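Local coordinates for coat protein (Leviviridae sp., PDB 6YFR) that forms the shell of a virus-like particle of an RNA bacteriophage and probably encloses the single-stranded RNA genome in the virion, at residues 25-28 with 32-35; 75-80 with 96-101; 39-42 with 47-50. All blocks are in the same frame, centred on the assembly; numbering follows the deposited sequence.

How the interactions relate
From the N terminus the chain meets interaction 1 first: it closes the loop between strands 16-22 and 34-41. Interaction 3 follows at the other end of strand 34-41, where the chain turns back into strand 47-59. Interaction 2 comes last, joining strand 70-82 to helix 90-107 after the sheet is complete. The three lie in series, and none nests in or crosses another. Interaction 1 stands apart, its centre about 27 Å from that of interaction 3 and 25 Å from that of interaction 2. Interactions 2 and 3 touch where strands 47-59 and 70-82 adjoin: Leu79 N probably bonds to Ser50 O, and Met49 packs on Ser78 and Thr80.

Interaction 1. Residues 25-28 with 32-35; sequences STNP and VPQV
Ser25 and Asn27 both reach Pro33, and their first torsions put them there: Ser25 sets its hydroxyl trans to the backbone N (chi1 -171°), while Asn27 holds CG between its backbone N and carbonyl carbon (chi1 38°). Ser25 OG comes to 3.4 Å from Pro33 CD, the ring carbon bonded to the proline nitrogen, and Ser25 CB follows at 3.8 Å from the same atom. Asn27 OD1 approaches Pro33 CD from the same side, at 4.0 Å, and is equally far from Val32 CA, so the amide oxygen rests beside the junction of the two residues. The modelled separation of Ser25 OG and Asn27 OD1 is too short to be taken literally, and a bond between them remains doubtful in its detail. Farther along, Pro28 O faces Val32: it lies 3.4 Å from Val32 N, but the angle is too poor for a hydrogen bond, and Val32 CG2 stands 4.0 Å from the same oxygen. No hydrogen bond links residues 25-28 to 32-35; the loop closes by van der Waals contact, with oxygens set against prolyl and valyl carbons. Behind the contact, Pro33 is buried against Val22 and Tyr56, and its backbone bonds to Val22, while Val32 packs on Asn21. Pro28, at the other end, packs on Gln83 of a second subunit, which places this surface loop at a contact between subunits. Only at Gln34 does the regular strand begin, with backbone bonding to Tyr55. The loop thus folds back on the chain just before it enters the sheet, and it belongs to the connection of an antiparallel beta hairpin, the one made by strands 16-22 and 34-41 of the coat protein sheet.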
ATOM      1  N   SER A  25     -69.252  -4.667  43.829  1.00 61.33           N
ATOM      2  CA  SER A  25     -68.142  -3.730  43.786  1.00 66.84           C
ATOM      3  C   SER A  25     -68.576  -2.423  43.136  1.00 64.71           C
ATOM      4  O   SER A  25     -69.455  -2.393  42.271  1.00 53.93           O
ATOM      5  CB  SER A  25     -66.958  -4.328  43.027  1.00 55.37           C
ATOM      6  OG  SER A  25     -65.813  -3.504  43.155  1.00 62.18           O
ATOM      7  N   THR A  26     -67.949  -1.330  43.569  1.00 87.33           N
ATOM      8  CA  THR A  26     -68.294  -0.007  43.069  1.00 72.39           C
ATOM      9  C   THR A  26     -67.367   0.483  41.967  1.00 72.81           C
ATOM     10  O   THR A  26     -67.738   1.407  41.234  1.00 90.57           O
ATOM     11  CB  THR A  26     -68.290   1.016  44.213  1.00 51.51           C
ATOM     12  OG1 THR A  26     -68.677   2.298  43.706  1.00102.86           O
ATOM     13  CG2 THR A  26     -66.904   1.120  44.837  1.00 48.05           C
ATOM     14  N   ASN A  27     -66.181  -0.104  41.831  1.00 57.94           N
ATOM     15  CA  ASN A  27     -65.222   0.343  40.839  1.00 85.77           C
ATOM     16  C   ASN A  27     -65.643  -0.138  39.451  1.00 41.97           C
ATOM     17  O   ASN A  27     -66.512  -1.005  39.323  1.00 50.36           O
ATOM     18  CB  ASN A  27     -63.823  -0.144  41.215  1.00 65.05           C
ATOM     19  CG  ASN A  27     -63.822  -1.529  41.811  1.00 59.42           C
ATOM     20  OD1 ASN A  27     -64.656  -2.370  41.475  1.00122.16           O
ATOM     21  ND2 ASN A  27     -62.872  -1.780  42.703  1.00 41.93           N
ATOM     22  N   PRO A  28     -65.071   0.435  38.389  1.00 44.89           N
ATOM     23  CA  PRO A  28     -65.465   0.043  37.021  1.00 38.54           C
ATOM     24  C   PRO A  28     -65.273  -1.445  36.791  1.00 49.88           C
ATOM     25  O   PRO A  28     -64.498  -2.097  37.508  1.00 62.37           O
ATOM     26  CB  PRO A  28     -64.527   0.877  36.130  1.00 47.86           C
ATOM     27  CG  PRO A  28     -63.442   1.367  37.042  1.00 45.77           C
ATOM     28  CD  PRO A  28     -64.097   1.542  38.366  1.00 33.21           C
ATOM     29  N   VAL A  32     -63.074  -4.975  38.689  1.00 37.25           N
ATOM     30  CA  VAL A  32     -63.826  -5.781  39.657  1.00 46.05           C
ATOM     31  C   VAL A  32     -62.871  -6.758  40.338  1.00 36.71           C
ATOM     32  O   VAL A  32     -62.100  -7.445  39.645  1.00 58.29           O
ATOM     33  CB  VAL A  32     -64.974  -6.520  38.963  1.00 31.73           C
ATOM     34  CG1 VAL A  32     -65.460  -7.676  39.817  1.00 62.80           C
ATOM     35  CG2 VAL A  32     -66.123  -5.564  38.677  1.00 61.65           C
ATOM     36  N   PRO A  33     -62.867  -6.841  41.667  1.00 39.96           N
ATOM     37  CA  PRO A  33     -61.990  -7.805  42.343  1.00 39.32           C
ATOM     38  C   PRO A  33     -62.279  -9.222  41.876  1.00 42.74           C
ATOM     39  O   PRO A  33     -63.432  -9.599  41.659  1.00 37.53           O
ATOM     40  CB  PRO A  33     -62.334  -7.619  43.825  1.00 44.72           C
ATOM     41  CG  PRO A  33     -62.914  -6.246  43.915  1.00 39.06           C
ATOM     42  CD  PRO A  33     -63.632  -6.020  42.619  1.00 39.80           C
ATOM     43  N   GLN A  34     -61.216 -10.010  41.723  1.00 39.46           N
ATOM     44  CA  GLN A  34     -61.330 -11.343  41.152  1.00 28.34           C
ATOM     45  C   GLN A  34     -60.636 -12.380  42.022  1.00 44.06           C
ATOM     46  O   GLN A  34     -59.678 -12.080  42.745  1.00 45.71           O
ATOM     47  CB  GLN A  34     -60.735 -11.400  39.741  1.00 30.12           C
ATOM     48  CG  GLN A  34     -61.611 -10.787  38.668  1.00 55.75           C
ATOM     49  CD  GLN A  34     -61.122 -11.119  37.274  1.00 48.86           C
ATOM     50  OE1 GLN A  34     -59.941 -11.407  37.072  1.00 53.46           O
ATOM     51  NE2 GLN A  34     -62.030 -11.092  36.305  1.00 67.89           N
ATOM     52  N   VAL A  35     -61.136 -13.611  41.934  1.00 31.05           N
ATOM     53  CA  VAL A  35     -60.476 -14.790  42.484  1.00 32.74           C
ATOM     54  C   VAL A  35     -60.259 -15.771  41.339  1.00 40.84           C
ATOM     55  O   VAL A  35     -61.204 -16.116  40.625  1.00 49.09           O
ATOM     56  CB  VAL A  35     -61.300 -15.442  43.609  1.00 35.75           C
ATOM     57  CG1 VAL A  35     -60.502 -16.562  44.259  1.00 30.56           C
ATOM     58  CG2 VAL A  35     -61.716 -14.407  44.641  1.00 24.56           C
TER

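Interaction 2. Residues 75-80 with 96-101; sequences CEFSLT and DVLDTM
Asp96 O, in the helix whose residues Val97, Leu98 and Met101 meet strand 75-80, is gripped by two donors of one residue. Thr100 N reaches it at 2.9 Å in the ordinary helical bond, and Thr100 OG1 reaches Asp96 O at 2.7 Å from the opposite face of the carbonyl plane, tilted 35° out of it. The hydroxyl also bonds Leu3 N of a third subunit, and the two bonds probably fix its rotation. On the side of the helix turned to the strand the contact is wholly apolar. Phe77 has CG anti to its backbone N (chi1 163°), which extends the ring from the strand to the helix. There Leu98 CD1 comes obliquely to the far end of the ring, 3.8 Å from Phe77 CZ, the two side chains running roughly at right angles. Met101 comes to the ring edge instead: its CG lies near the ring plane, 4.0 Å from Phe77 CE1, and the two side chains slide past each other in opposite senses. Two residues on, Leu79 CD1 touches Val97 CG1 at 4.2 Å. The short axes run nearly antiparallel, at 159°, and stay 10.2 Å apart, a gap bridged by these side chains, all of them buried. Along one edge the strand bonds to strand 47-59; along the other, Cys75 to Leu79 form an antiparallel ladder with a strand of the third subunit, and Asp99 makes a salt bridge with Arg109 of that subunit. The helix therefore lies beside the edge where two sheets join into one, as in the dimer of the single-stranded RNA phage coat protein fold, whose C-terminal helices reach across to the partner's sheet.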
ATOM      1  N   CYS A  75     -53.225 -11.654  47.051  1.00 29.95           N
ATOM      2  CA  CYS A  75     -53.039 -12.794  47.941  1.00 30.52           C
ATOM      3  C   CYS A  75     -52.916 -14.052  47.094  1.00 28.32           C
ATOM      4  O   CYS A  75     -53.858 -14.416  46.383  1.00 50.92           O
ATOM      5  CB  CYS A  75     -54.198 -12.910  48.931  1.00 20.09           C
ATOM      6  SG  CYS A  75     -53.989 -14.206  50.162  1.00 40.14           S
ATOM      7  N   GLU A  76     -51.765 -14.714  47.179  1.00 43.02           N
ATOM      8  CA  GLU A  76     -51.438 -15.857  46.337  1.00 34.81           C
ATOM      9  C   GLU A  76     -51.257 -17.113  47.178  1.00 29.52           C
ATOM     10  O   GLU A  76     -50.762 -17.059  48.309  1.00 32.45           O
ATOM     11  CB  GLU A  76     -50.153 -15.609  45.529  1.00 23.13           C
ATOM     12  CG  GLU A  76     -50.210 -14.428  44.573  1.00 27.51           C
ATOM     13  CD  GLU A  76     -50.944 -14.749  43.284  1.00 67.37           C
ATOM     14  OE1 GLU A  76     -51.411 -15.899  43.132  1.00 64.75           O
ATOM     15  OE2 GLU A  76     -51.049 -13.850  42.419  1.00 60.38           O
ATOM     16  N   PHE A  77     -51.643 -18.247  46.597  1.00 39.16           N
ATOM     17  CA  PHE A  77     -51.467 -19.565  47.188  1.00 20.95           C
ATOM     18  C   PHE A  77     -51.121 -20.548  46.082  1.00 32.83           C
ATOM     19  O   PHE A  77     -51.735 -20.526  45.011  1.00 35.42           O
ATOM     20  CB  PHE A  77     -52.740 -20.017  47.921  1.00 37.03           C
ATOM     21  CG  PHE A  77     -52.804 -21.501  48.203  1.00 24.23           C
ATOM     22  CD1 PHE A  77     -52.404 -22.002  49.430  1.00 25.53           C
ATOM     23  CD2 PHE A  77     -53.297 -22.388  47.254  1.00 27.92           C
ATOM     24  CE1 PHE A  77     -52.475 -23.361  49.699  1.00 40.31           C
ATOM     25  CE2 PHE A  77     -53.364 -23.748  47.515  1.00 28.34           C
ATOM     26  CZ  PHE A  77     -52.952 -24.235  48.739  1.00 32.01           C
ATOM     27  N   SER A  78     -50.158 -21.422  46.357  1.00 24.78           N
ATOM     28  CA  SER A  78     -49.766 -22.459  45.413  1.00 34.87           C
ATOM     29  C   SER A  78     -49.454 -23.743  46.168  1.00 39.18           C
ATOM     30  O   SER A  78     -48.994 -23.711  47.311  1.00 43.24           O
ATOM     31  CB  SER A  78     -48.548 -22.044  44.582  1.00 25.37           C
ATOM     32  OG  SER A  78     -47.363 -22.107  45.357  1.00 47.26           O
ATOM     33  N   LEU A  79     -49.704 -24.873  45.508  1.00 38.85           N
ATOM     34  CA  LEU A  79     -49.439 -26.193  46.069  1.00 19.04           C
ATOM     35  C   LEU A  79     -48.961 -27.113  44.956  1.00 31.75           C
ATOM     36  O   LEU A  79     -49.535 -27.116  43.860  1.00 48.61           O
ATOM     37  CB  LEU A  79     -50.687 -26.776  46.742  1.00 28.31           C
ATOM     38  CG  LEU A  79     -50.600 -28.209  47.271  1.00 29.99           C
ATOM     39  CD1 LEU A  79     -49.562 -28.324  48.376  1.00 24.11           C
ATOM     40  CD2 LEU A  79     -51.965 -28.674  47.761  1.00 20.75           C
ATOM     41  N   THR A  80     -47.910 -27.886  45.241  1.00 30.26           N
ATOM     42  CA  THR A  80     -47.336 -28.806  44.260  1.00 36.12           C
ATOM     43  C   THR A  80     -47.905 -30.209  44.454  1.00 37.18           C
ATOM     44  O   THR A  80     -47.765 -30.800  45.531  1.00 42.04           O
ATOM     45  CB  THR A  80     -45.814 -28.846  44.374  1.00 24.39           C
ATOM     46  OG1 THR A  80     -45.449 -29.480  45.605  1.00 44.05           O
ATOM     47  CG2 THR A  80     -45.238 -27.439  44.346  1.00 31.78           C
ATOM     48  N   ASP A  96     -51.535 -33.251  54.470  1.00 40.49           N
ATOM     49  CA  ASP A  96     -50.948 -32.729  55.701  1.00 40.91           C
ATOM     50  C   ASP A  96     -50.324 -31.357  55.477  1.00 51.99           C
ATOM     51  O   ASP A  96     -50.420 -30.476  56.337  1.00 39.40           O
ATOM     52  CB  ASP A  96     -49.907 -33.711  56.246  1.00 31.94           C
ATOM     53  CG  ASP A  96     -50.526 -35.006  56.734  1.00 62.84           C
ATOM     54  OD1 ASP A  96     -51.747 -35.013  57.004  1.00 40.13           O
ATOM     55  OD2 ASP A  96     -49.791 -36.014  56.853  1.00 39.89           O
ATOM     56  N   VAL A  97     -49.690 -31.158  54.321  1.00 44.98           N
ATOM     57  CA  VAL A  97     -49.064 -29.875  54.016  1.00 36.83           C
ATOM     58  C   VAL A  97     -50.119 -28.785  53.883  1.00 34.86           C
ATOM     59  O   VAL A  97     -49.965 -27.678  54.417  1.00 46.29           O
ATOM     60  CB  VAL A  97     -48.203 -29.998  52.744  1.00 32.44           C
ATOM     61  CG1 VAL A  97     -47.840 -28.637  52.219  1.00 29.33           C
ATOM     62  CG2 VAL A  97     -46.946 -30.795  53.038  1.00 22.00           C
ATOM     63  N   LEU A  98     -51.210 -29.079  53.168  1.00 24.96           N
ATOM     64  CA  LEU A  98     -52.292 -28.105  53.042  1.00 33.47           C
ATOM     65  C   LEU A  98     -52.889 -27.764  54.404  1.00 47.06           C
ATOM     66  O   LEU A  98     -53.184 -26.593  54.694  1.00 44.73           O
ATOM     67  CB  LEU A  98     -53.367 -28.644  52.099  1.00 20.95           C
ATOM     68  CG  LEU A  98     -54.641 -27.812  51.949  1.00 32.25           C
ATOM     69  CD1 LEU A  98     -54.297 -26.404  51.511  1.00 19.70           C
ATOM     70  CD2 LEU A  98     -55.592 -28.472  50.955  1.00 22.03           C
ATOM     71  N   ASP A  99     -53.065 -28.776  55.258  1.00 34.53           N
ATOM     72  CA  ASP A  99     -53.611 -28.525  56.588  1.00 32.90           C
ATOM     73  C   ASP A  99     -52.648 -27.697  57.428  1.00 48.70           C
ATOM     74  O   ASP A  99     -53.079 -26.835  58.202  1.00 50.59           O
ATOM     75  CB  ASP A  99     -53.942 -29.847  57.277  1.00 40.89           C
ATOM     76  CG  ASP A  99     -55.119 -30.553  56.638  1.00 45.03           C
ATOM     77  OD1 ASP A  99     -55.982 -29.856  56.061  1.00 35.23           O
ATOM     78  OD2 ASP A  99     -55.182 -31.800  56.708  1.00 43.11           O
ATOM     79  N   THR A 100     -51.342 -27.938  57.286  1.00 32.42           N
ATOM     80  CA  THR A 100     -50.358 -27.119  57.985  1.00 40.03           C
ATOM     81  C   THR A 100     -50.420 -25.675  57.509  1.00 39.49           C
ATOM     82  O   THR A 100     -50.294 -24.739  58.308  1.00 33.87           O
ATOM     83  CB  THR A 100     -48.958 -27.691  57.775  1.00 28.19           C
ATOM     84  OG1 THR A 100     -48.950 -29.083  58.119  1.00 32.34           O
ATOM     85  CG2 THR A 100     -47.950 -26.955  58.643  1.00 23.36           C
ATOM     86  N   MET A 101     -50.626 -25.479  56.205  1.00 41.83           N
ATOM     87  CA  MET A 101     -50.782 -24.133  55.660  1.00 26.26           C
ATOM     88  C   MET A 101     -51.970 -23.418  56.296  1.00 46.34           C
ATOM     89  O   MET A 101     -51.858 -22.268  56.740  1.00 51.89           O
ATOM     90  CB  MET A 101     -50.952 -24.212  54.142  1.00 39.38           C
ATOM     91  CG  MET A 101     -51.079 -22.872  53.451  1.00 15.56           C
ATOM     92  SD  MET A 101     -49.552 -21.925  53.562  1.00 40.62           S
ATOM     93  CE  MET A 101     -50.089 -20.641  54.658  1.00 34.23           C
TER

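Interaction 3. Residues 39-42 with 47-50; sequences ESIN and NIMS
Glu39 and Ser50 stand side by side on one face of the sheet, and the glutamate folds over the serine: CG lies anti to the carbonyl carbon (chi1 -61°), and a bend at chi2 (-64°) carries the carboxylate across to the neighbouring strand. The hydroxyl of Ser50 lies beside this carboxylate, with OE1 the nearer oxygen, but the modelled separation is too short to trust, and Ile112 O of a third subunit competes for the same proton. Gln37 NE2 bonds the other carboxylate oxygen, OE2, which helps to hold the group in place. On the same face, Ile41 and Ile48 meet at a slant, Ile41 CG2 touching Ile48 CG1 at 3.8 Å. These two pairs are the non-hydrogen-bonded ones of the antiparallel hairpin made by strands 34-41 and 47-59. Between them, Ser40 and Met49 point to the other face, where Ser40 OG rests 3.8 Å from Met49 CB while the thioether end of Met49 turns off toward strand 70-82. Their backbones form the hydrogen-bonded pair: Ser40 N gives to Met49 O at 3.0 Å, and Met49 N to Ser40 O at 2.8 Å. Nearer the turn, Asn42 N bonds Asn47 O at 2.9 Å, and Gly115 of the third subunit covers Glu39, Ile48 and Ser50.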
ATOM      1  N   GLU A  39     -54.891 -24.514  37.501  1.00 47.58           N
ATOM      2  CA  GLU A  39     -54.330 -25.861  37.587  1.00 25.88           C
ATOM      3  C   GLU A  39     -53.449 -26.074  36.364  1.00 38.79           C
ATOM      4  O   GLU A  39     -53.958 -26.247  35.252  1.00 46.20           O
ATOM      5  CB  GLU A  39     -55.430 -26.920  37.672  1.00 36.56           C
ATOM      6  CG  GLU A  39     -56.335 -26.780  38.885  1.00 38.72           C
ATOM      7  CD  GLU A  39     -55.603 -26.981  40.201  1.00 32.60           C
ATOM      8  OE1 GLU A  39     -54.523 -27.607  40.203  1.00 35.34           O
ATOM      9  OE2 GLU A  39     -56.115 -26.512  41.240  1.00 42.55           O
ATOM     10  N   SER A  40     -52.132 -26.057  36.562  1.00 42.47           N
ATOM     11  CA  SER A  40     -51.213 -26.067  35.430  1.00 31.31           C
ATOM     12  C   SER A  40     -50.163 -27.160  35.581  1.00 44.77           C
ATOM     13  O   SER A  40     -49.753 -27.500  36.690  1.00 61.52           O
ATOM     14  CB  SER A  40     -50.532 -24.702  35.267  1.00 32.37           C
ATOM     15  OG  SER A  40     -50.020 -24.232  36.505  1.00 63.91           O
ATOM     16  N   ILE A  41     -49.726 -27.714  34.447  1.00 61.53           N
ATOM     17  CA  ILE A  41     -48.715 -28.765  34.460  1.00 55.06           C
ATOM     18  C   ILE A  41     -47.343 -28.148  34.259  1.00 49.44           C
ATOM     19  O   ILE A  41     -47.178 -27.136  33.567  1.00 62.84           O
ATOM     20  CB  ILE A  41     -48.993 -29.845  33.394  1.00 53.99           C
ATOM     21  CG1 ILE A  41     -49.232 -29.208  32.021  1.00105.85           C
ATOM     22  CG2 ILE A  41     -50.152 -30.733  33.812  1.00 81.24           C
ATOM     23  CD1 ILE A  41     -49.362 -30.219  30.900  1.00129.58           C
ATOM     24  N   ASN A  42     -46.347 -28.767  34.883  1.00 90.55           N
ATOM     25  CA  ASN A  42     -44.971 -28.351  34.705  1.00 74.81           C
ATOM     26  C   ASN A  42     -44.486 -28.733  33.308  1.00 90.51           C
ATOM     27  O   ASN A  42     -45.103 -29.538  32.603  1.00 93.77           O
ATOM     28  CB  ASN A  42     -44.085 -28.986  35.777  1.00 74.99           C
ATOM     29  CG  ASN A  42     -42.724 -28.330  35.870  1.00120.26           C
ATOM     30  OD1 ASN A  42     -42.515 -27.236  35.345  1.00142.19           O
ATOM     31  ND2 ASN A  42     -41.788 -28.994  36.539  1.00 99.96           N
ATOM     32  N   ASN A  47     -44.805 -31.941  38.130  1.00 49.90           N
ATOM     33  CA  ASN A  47     -45.707 -31.357  39.109  1.00 50.88           C
ATOM     34  C   ASN A  47     -46.943 -30.802  38.420  1.00 30.20           C
ATOM     35  O   ASN A  47     -46.885 -30.348  37.276  1.00 49.74           O
ATOM     36  CB  ASN A  47     -45.037 -30.219  39.901  1.00 31.15           C
ATOM     37  CG  ASN A  47     -43.924 -30.707  40.802  1.00 70.00           C
ATOM     38  OD1 ASN A  47     -43.855 -31.885  41.147  1.00 87.39           O
ATOM     39  ND2 ASN A  47     -43.047 -29.792  41.201  1.00 96.12           N
ATOM     40  N   ILE A  48     -48.064 -30.835  39.135  1.00 63.25           N
ATOM     41  CA  ILE A  48     -49.213 -29.993  38.826  1.00 25.55           C
ATOM     42  C   ILE A  48     -49.279 -28.919  39.899  1.00 40.28           C
ATOM     43  O   ILE A  48     -49.282 -29.224  41.097  1.00 55.90           O
ATOM     44  CB  ILE A  48     -50.526 -30.783  38.753  1.00 46.79           C
ATOM     45  CG1 ILE A  48     -50.537 -31.672  37.511  1.00 47.81           C
ATOM     46  CG2 ILE A  48     -51.710 -29.833  38.697  1.00 32.29           C
ATOM     47  CD1 ILE A  48     -51.844 -32.405  37.305  1.00 34.47           C
ATOM     48  N   MET A  49     -49.305 -27.665  39.472  1.00 36.58           N
ATOM     49  CA  MET A  49     -49.430 -26.536  40.379  1.00 35.74           C
ATOM     50  C   MET A  49     -50.906 -26.187  40.523  1.00 43.90           C
ATOM     51  O   MET A  49     -51.587 -25.920  39.520  1.00 47.87           O
ATOM     52  CB  MET A  49     -48.638 -25.335  39.866  1.00 28.06           C
ATOM     53  CG  MET A  49     -47.135 -25.554  39.833  1.00 46.76           C
ATOM     54  SD  MET A  49     -46.442 -25.724  41.487  1.00 64.23           S
ATOM     55  CE  MET A  49     -46.904 -24.149  42.203  1.00 45.64           C
ATOM     56  N   SER A  50     -51.399 -26.223  41.764  1.00 30.39           N
ATOM     57  CA  SER A  50     -52.725 -25.729  42.112  1.00 32.50           C
ATOM     58  C   SER A  50     -52.558 -24.356  42.749  1.00 30.45           C
ATOM     59  O   SER A  50     -51.891 -24.231  43.780  1.00 41.98           O
ATOM     60  CB  SER A  50     -53.437 -26.678  43.077  1.00 23.83           C
ATOM     61  OG  SER A  50     -53.645 -27.955  42.500  1.00 39.06           O
TER